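Local coordinates for protein diol-dehydratase (Roseburia inulinivorans, PDB 5I2A) that dehydrates 1,2-propanediol as a B12-independent enzyme of the glycyl radical family, at residues A[438-443]-A[449-454]; A[510-515]-A[687-692]; A[673-678]-A[746-751]. One frame throughout, in Å; residues are numbered along the deposited sequence.

Contact 1: A[438-443]-A[449-454]. With EDO (1,2-ethanediol), chain C.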
# COMPACT_ATOMS: atom_id res chain seq x y z
N CYS A 438 27.37 11.57 -8.97
CA CYS A 438 28.23 12.70 -9.30
C CYS A 438 29.04 13.20 -8.09
O CYS A 438 30.26 13.12 -8.09
CB CYS A 438 27.41 13.86 -9.88
SG CYS A 438 26.75 13.54 -11.56
N VAL A 439 28.36 13.72 -7.06
CA VAL A 439 29.04 14.33 -5.92
C VAL A 439 28.33 14.09 -4.58
O VAL A 439 28.60 14.79 -3.60
CB VAL A 439 29.19 15.85 -6.10
CG1 VAL A 439 30.06 16.20 -7.31
CG2 VAL A 439 27.84 16.51 -6.20
N GLU A 440 27.45 13.10 -4.53
CA GLU A 440 26.55 12.95 -3.39
C GLU A 440 27.08 11.96 -2.34
O GLU A 440 27.17 10.78 -2.59
CB GLU A 440 25.15 12.52 -3.88
CG GLU A 440 24.61 13.36 -5.03
CD GLU A 440 24.74 12.67 -6.38
OE1 GLU A 440 25.61 13.07 -7.19
OE2 GLU A 440 23.96 11.74 -6.64
N PRO A 441 27.44 12.46 -1.16
CA PRO A 441 28.05 11.57 -0.16
C PRO A 441 27.03 10.73 0.60
O PRO A 441 25.90 11.15 0.81
CB PRO A 441 28.78 12.54 0.78
CG PRO A 441 28.05 13.81 0.66
CD PRO A 441 27.44 13.87 -0.72
N GLN A 442 27.42 9.53 1.02
CA GLN A 442 26.48 8.68 1.72
C GLN A 442 27.25 7.70 2.61
O GLN A 442 28.40 7.34 2.32
CB GLN A 442 25.64 7.92 0.71
CG GLN A 442 25.08 6.65 1.15
CD GLN A 442 24.46 5.82 0.06
OE1 GLN A 442 24.98 4.77 -0.34
NE2 GLN A 442 23.39 6.34 -0.51
N VAL A 443 26.62 7.28 3.70
CA VAL A 443 27.08 6.12 4.47
C VAL A 443 26.66 4.87 3.72
O VAL A 443 25.47 4.62 3.56
CB VAL A 443 26.48 6.11 5.90
CG1 VAL A 443 26.85 4.82 6.64
CG2 VAL A 443 26.94 7.36 6.66
N GLY A 449 18.99 7.31 -0.37
CA GLY A 449 19.27 8.73 -0.33
C GLY A 449 18.60 9.58 -1.39
O GLY A 449 18.57 10.80 -1.25
N TRP A 450 18.06 8.94 -2.43
CA TRP A 450 17.37 9.66 -3.50
C TRP A 450 18.25 10.82 -3.98
O TRP A 450 17.80 11.95 -4.11
CB TRP A 450 15.99 10.16 -3.03
CG TRP A 450 14.89 9.16 -3.31
CD1 TRP A 450 14.88 7.83 -2.99
CD2 TRP A 450 13.64 9.41 -3.97
NE1 TRP A 450 13.73 7.25 -3.42
CE2 TRP A 450 12.94 8.19 -4.02
CE3 TRP A 450 13.04 10.56 -4.52
CZ2 TRP A 450 11.67 8.07 -4.60
CZ3 TRP A 450 11.78 10.44 -5.10
CH2 TRP A 450 11.12 9.21 -5.15
N HIS A 451 19.53 10.51 -4.22
CA HIS A 451 20.54 11.56 -4.33
C HIS A 451 20.45 12.42 -5.60
O HIS A 451 21.15 13.43 -5.69
CB HIS A 451 21.94 10.94 -4.22
CG HIS A 451 22.24 10.38 -2.86
ND1 HIS A 451 22.51 11.18 -1.78
CD2 HIS A 451 22.27 9.11 -2.41
CE1 HIS A 451 22.73 10.42 -0.72
NE2 HIS A 451 22.60 9.16 -1.08
N ASP A 452 19.61 12.06 -6.56
CA ASP A 452 19.35 12.98 -7.66
C ASP A 452 17.86 13.04 -8.01
O ASP A 452 17.43 12.62 -9.08
CB ASP A 452 20.17 12.60 -8.89
CG ASP A 452 20.21 13.72 -9.94
OD1 ASP A 452 19.71 14.84 -9.66
OD2 ASP A 452 20.75 13.49 -11.02
N ALA A 453 17.08 13.58 -7.08
CA ALA A 453 15.62 13.49 -7.12
C ALA A 453 14.97 14.47 -8.09
O ALA A 453 13.85 14.23 -8.54
CB ALA A 453 15.04 13.70 -5.71
N ALA A 454 15.65 15.58 -8.38
CA ALA A 454 15.12 16.61 -9.28
C ALA A 454 16.17 17.64 -9.63
O ALA A 454 17.19 17.79 -8.94
CB ALA A 454 13.87 17.32 -8.66
C1 EDO C . 23.89 11.91 -10.13
O1 EDO C . 23.87 10.89 -9.14
C2 EDO C . 23.26 11.34 -11.40
O2 EDO C . 21.85 11.10 -11.24
O HOH W 1 20.96 5.40 -1.19
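The imidazole of His451 meets Gln442 at its edge: Gln442 NE2 lies near the ring plane and donates to His451 NE2 at 3.0 Å, a bent bond (132° at the hydrogen) with amide and ring planes 48° apart. Over one face of the ring sits Gly449 CA, displaced toward the rim, while Glu440 CB and Pro441 O come in obliquely. A water bridges Gly449 N and, more weakly, Gln442 NE2. The Glu440 and His451 side chains run antiparallel, Glu440 OE2 coming to 3.3 Å from His451 CB. A bend at chi2 (102°) returns the carboxylate to the backbone of the two preceding residues, where Glu440 OE1 accepts from Cys438 N (2.9 Å) and Val439 N (2.8 Å), both from one face, fixing its rotation. Glu440 OE2 takes a 2.6 Å bond from O1 of a bound 1,2-ethanediol, whose O2 donates to Asp452 OD2. An alanine in place of Glu440 would probably leave both amides without their shared acceptor and this end of the diol less firmly held. Two acidic side chains, with His166, His283 and Ser284, thus grip a diol, consistent with a diol dehydratase's substrate pocket, though the ethanediol probably came from the crystallisation liquor.

Contact 2: A[510-515]-A[687-692]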
# COMPACT_ATOMS: atom_id res chain seq x y z
N ALA A 510 6.25 17.02 -5.85
CA ALA A 510 6.50 16.15 -7.00
C ALA A 510 7.33 14.91 -6.60
O ALA A 510 6.98 13.78 -6.94
CB ALA A 510 7.20 16.93 -8.12
N ASP A 511 8.42 15.13 -5.88
CA ASP A 511 9.27 14.02 -5.47
C ASP A 511 8.55 13.09 -4.49
O ASP A 511 8.66 11.87 -4.60
CB ASP A 511 10.57 14.53 -4.84
CG ASP A 511 11.62 14.88 -5.88
OD1 ASP A 511 11.66 14.21 -6.93
OD2 ASP A 511 12.40 15.80 -5.62
N ASN A 512 7.82 13.66 -3.54
CA ASN A 512 7.07 12.85 -2.58
C ASN A 512 6.01 12.01 -3.30
O ASN A 512 5.78 10.86 -2.96
CB ASN A 512 6.44 13.72 -1.49
CG ASN A 512 7.47 14.23 -0.47
OD1 ASN A 512 8.63 13.82 -0.49
ND2 ASN A 512 7.03 15.09 0.45
N ALA A 513 5.37 12.59 -4.32
CA ALA A 513 4.41 11.84 -5.13
C ALA A 513 5.08 10.64 -5.83
O ALA A 513 4.54 9.54 -5.83
CB ALA A 513 3.75 12.76 -6.16
N ILE A 514 6.24 10.87 -6.42
CA ILE A 514 6.98 9.80 -7.09
C ILE A 514 7.45 8.76 -6.06
O ILE A 514 7.47 7.57 -6.34
CB ILE A 514 8.15 10.39 -7.89
CG1 ILE A 514 7.60 11.28 -9.01
CG2 ILE A 514 9.06 9.28 -8.48
CD1 ILE A 514 8.64 12.22 -9.66
N ASP A 515 7.80 9.22 -4.86
CA ASP A 515 8.20 8.37 -3.74
C ASP A 515 7.10 7.37 -3.39
O ASP A 515 7.35 6.17 -3.29
CB ASP A 515 8.55 9.26 -2.52
CG ASP A 515 9.67 8.68 -1.64
OD1 ASP A 515 9.84 7.44 -1.56
OD2 ASP A 515 10.37 9.49 -1.00
N GLY A 687 12.50 10.32 6.23
CA GLY A 687 13.73 11.08 6.26
C GLY A 687 13.55 12.53 5.82
O GLY A 687 12.44 13.01 5.61
N MET A 688 14.67 13.23 5.69
CA MET A 688 14.69 14.65 5.40
C MET A 688 15.18 14.93 3.98
O MET A 688 15.98 14.17 3.42
CB MET A 688 15.58 15.40 6.38
CG MET A 688 15.24 15.19 7.87
SD MET A 688 13.56 15.73 8.32
CE MET A 688 13.62 17.48 7.91
N TYR A 689 14.72 16.03 3.43
CA TYR A 689 15.33 16.59 2.25
C TYR A 689 16.69 17.21 2.60
O TYR A 689 16.91 17.65 3.73
CB TYR A 689 14.41 17.64 1.62
CG TYR A 689 13.34 17.04 0.75
CD1 TYR A 689 12.30 16.29 1.29
CD2 TYR A 689 13.38 17.22 -0.63
CE1 TYR A 689 11.33 15.73 0.48
CE2 TYR A 689 12.41 16.68 -1.44
CZ TYR A 689 11.39 15.92 -0.89
OH TYR A 689 10.44 15.38 -1.72
N GLN A 690 17.58 17.22 1.63
CA GLN A 690 18.84 17.94 1.74
C GLN A 690 19.24 18.40 0.34
O GLN A 690 19.28 17.60 -0.60
CB GLN A 690 19.94 17.07 2.37
CG GLN A 690 19.95 15.61 1.95
CD GLN A 690 21.18 14.84 2.45
OE1 GLN A 690 21.85 15.26 3.39
NE2 GLN A 690 21.50 13.74 1.77
N ALA A 691 19.49 19.69 0.19
CA ALA A 691 19.90 20.26 -1.09
C ALA A 691 21.23 19.72 -1.61
O ALA A 691 22.16 19.47 -0.83
CB ALA A 691 19.99 21.79 -0.98
N GLY A 692 21.31 19.53 -2.92
CA GLY A 692 22.58 19.45 -3.61
C GLY A 692 22.69 20.62 -4.58
O GLY A 692 21.70 21.28 -4.89
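Tyr689 reaches from its strand to helix 489-521 and touches it with the end of its side chain, where Tyr689 OH donates to Asn512 OD1 at 2.7 Å. With CG anti to the carbonyl carbon (chi1 -82°), the phenol stretches across a gap of 10.1 Å between Asp511 CA and Tyr689 CA. Asn512 holds its CG the same way, beside the backbone N, which brings the OD1 end nearer the tyrosine although its CB does not point there. Asn512 OD1 lies at the ring edge, in the plane of the phenol, 3.4 Å from Tyr689 CE1. Seen from the amide, the hydroxyl stands well above the carbonyl plane, 62° out of it, and not on a lone pair. Amide and ring planes are 64° apart. The amide is also fixed from its other end, since Asn512 ND2 bonds to Lys682 O. Beside this bond Asp511 CB packs against Tyr689 OH at 3.2 Å, again near the ring plane. Asp511 OD1 lies 2.7 Å from Ala453 O, two acceptors unless one carries a proton, so the carboxyl may be protonated. The tyrosine's strand 688-689 runs parallel to strand 548-556, whose Thr551 and Pro553 touch its side chain, as does Leu678 of helix 661-678. Helix 489-521 faces the second subunit here, Asn512 packing on Gly196 of that other chain.

Contact 3: A[673-678]-A[746-751]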
# COMPACT_ATOMS: atom_id res chain seq x y z
N PHE A 673 18.60 30.70 0.08
CA PHE A 673 17.18 30.71 -0.31
C PHE A 673 16.75 29.35 -0.88
O PHE A 673 15.54 29.06 -0.98
CB PHE A 673 16.90 31.82 -1.34
CG PHE A 673 16.88 33.21 -0.75
CD1 PHE A 673 17.03 33.41 0.61
CD2 PHE A 673 16.69 34.31 -1.57
CE1 PHE A 673 17.00 34.69 1.16
CE2 PHE A 673 16.65 35.59 -1.03
CZ PHE A 673 16.82 35.78 0.33
N TYR A 674 17.73 28.55 -1.27
CA TYR A 674 17.46 27.20 -1.77
C TYR A 674 17.77 26.15 -0.71
O TYR A 674 16.96 25.27 -0.45
CB TYR A 674 18.26 26.92 -3.04
CG TYR A 674 18.00 25.55 -3.64
CD1 TYR A 674 16.83 25.29 -4.34
CD2 TYR A 674 18.93 24.53 -3.52
CE1 TYR A 674 16.60 24.03 -4.89
CE2 TYR A 674 18.71 23.27 -4.07
CZ TYR A 674 17.54 23.03 -4.76
OH TYR A 674 17.31 21.79 -5.30
N THR A 675 18.94 26.25 -0.08
CA THR A 675 19.42 25.19 0.81
C THR A 675 18.76 25.18 2.19
O THR A 675 18.61 24.13 2.78
CB THR A 675 20.95 25.25 0.99
OG1 THR A 675 21.31 26.52 1.54
CG2 THR A 675 21.66 25.05 -0.36
N ARG A 676 18.39 26.34 2.72
CA ARG A 676 17.80 26.37 4.05
C ARG A 676 16.36 25.87 4.08
O ARG A 676 16.02 25.07 4.94
CB ARG A 676 17.89 27.76 4.65
CG ARG A 676 18.72 27.76 5.91
CD ARG A 676 18.92 29.14 6.46
NE ARG A 676 20.26 29.26 7.03
CZ ARG A 676 20.97 30.37 6.99
NH1 ARG A 676 20.47 31.46 6.42
NH2 ARG A 676 22.18 30.40 7.54
N PRO A 677 15.51 26.33 3.15
CA PRO A 677 14.16 25.76 3.18
C PRO A 677 14.16 24.24 2.98
O PRO A 677 13.41 23.53 3.65
CB PRO A 677 13.45 26.46 2.02
CG PRO A 677 14.16 27.76 1.89
CD PRO A 677 15.61 27.42 2.16
N LEU A 678 15.01 23.75 2.08
CA LEU A 678 14.97 22.33 1.75
C LEU A 678 15.21 21.42 2.97
O LEU A 678 14.54 20.40 3.09
CB LEU A 678 15.97 22.00 0.65
CG LEU A 678 15.33 22.08 -0.73
CD1 LEU A 678 16.43 22.04 -1.78
CD2 LEU A 678 14.31 20.95 -0.96
N HIS A 746 28.68 25.23 1.95
CA HIS A 746 28.61 23.95 1.26
C HIS A 746 28.03 22.84 2.11
O HIS A 746 27.35 21.95 1.59
CB HIS A 746 30.00 23.53 0.78
CG HIS A 746 30.56 24.41 -0.28
ND1 HIS A 746 30.65 24.03 -1.60
CD2 HIS A 746 31.06 25.67 -0.22
CE1 HIS A 746 31.17 25.01 -2.31
NE2 HIS A 746 31.43 26.02 -1.50
N ALA A 747 28.33 22.88 3.41
CA ALA A 747 27.96 21.81 4.33
C ALA A 747 26.45 21.65 4.46
O ALA A 747 25.95 20.55 4.58
CB ALA A 747 28.59 22.04 5.70
N ILE A 748 25.71 22.76 4.41
CA ILE A 748 24.26 22.68 4.48
C ILE A 748 23.69 22.00 3.22
O ILE A 748 22.65 21.35 3.29
CB ILE A 748 23.61 24.07 4.70
CG1 ILE A 748 22.14 23.92 5.11
CG2 ILE A 748 23.75 25.00 3.49
CD1 ILE A 748 21.50 25.28 5.47
N ALA A 749 24.39 22.11 2.10
CA ALA A 749 24.03 21.37 0.89
C ALA A 749 24.62 19.97 0.94
O ALA A 749 25.50 19.62 0.14
CB ALA A 749 24.50 22.10 -0.36
N SER A 750 24.12 19.16 1.86
CA SER A 750 24.78 17.92 2.22
C SER A 750 24.47 16.80 1.24
O SER A 750 24.96 15.69 1.40
CB SER A 750 24.41 17.53 3.65
OG SER A 750 23.01 17.60 3.86
N ASN A 751 23.67 17.09 0.21
CA ASN A 751 23.57 16.17 -0.92
C ASN A 751 24.73 16.37 -1.89
O ASN A 751 24.81 15.66 -2.89
CB ASN A 751 22.23 16.33 -1.67
CG ASN A 751 21.93 15.14 -2.57
OD1 ASN A 751 22.10 13.98 -2.17
ND2 ASN A 751 21.54 15.41 -3.82
O HOH W 2 19.81 21.59 2.44
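Ile748 lays its two branches over one side of helix 661-678. Its CG2 methyl meets Thr675, 3.5 Å from OG1 and 3.8 Å from CB, while CD1 sits 3.8 Å from Arg676 CG. The longer branch gets there because the isoleucine is fully extended, CG1 anti to the backbone N (chi1 -166°) and CD1 continuing outward, at about a right angle to the arginine chain. The touch on Arg676 is therefore one of methyl against methylene, where the arginine is exposed to solvent. Thr675 presents its hydroxyl side to the isoleucine with OG1 placed between N and the carbonyl carbon, where it also bonds to Ala671 O one turn back in the helix; that tie leaves the Thr675 CG2 methyl to meet Ala749 CB, 4.1 Å away. No direct hydrogen bond spans the contact, but one water does, donating to Thr675 O (2.8 Å) and to Ile748 O (3.0 Å). Ile748 O is a busy acceptor: it takes a weak bond from Ser750 N, closing an inverse gamma turn centred on Ala749, and a further hydrogen bond from Arg423 NH2. The contact thus joins the kinked end of helix 661-678, within the pyruvate formate lyase-like range, to the loop between helix 734-741 and strand 756-759 in the glycine radical range. Ala691, just after strand 688-689, lies against Thr675 and pairs through its backbone with Asn751.

The three contacts form one cluster in the interior, contact 1 being nearest the centre of the chain, its own centre about 8 Å away. The centre of contact 1 is about 11 Å from that of contact 2 and 13 Å from that of contact 3; contacts 2 and 3 are 13 Å apart. Contact 1 closes first along the sequence, whereas contacts 2 and 3 interleave. Strands 454-457 and 688-689 both pair in parallel with strand 548-556, placing contacts 1 and 2 at one mixed sheet, while helix 661-678 of contact 3 leads into strand 688-689. Asn751 ND2 bonds to His451 O, so the probable substrate pocket, in the pyruvate formate lyase-like range, also touches the glycine radical range.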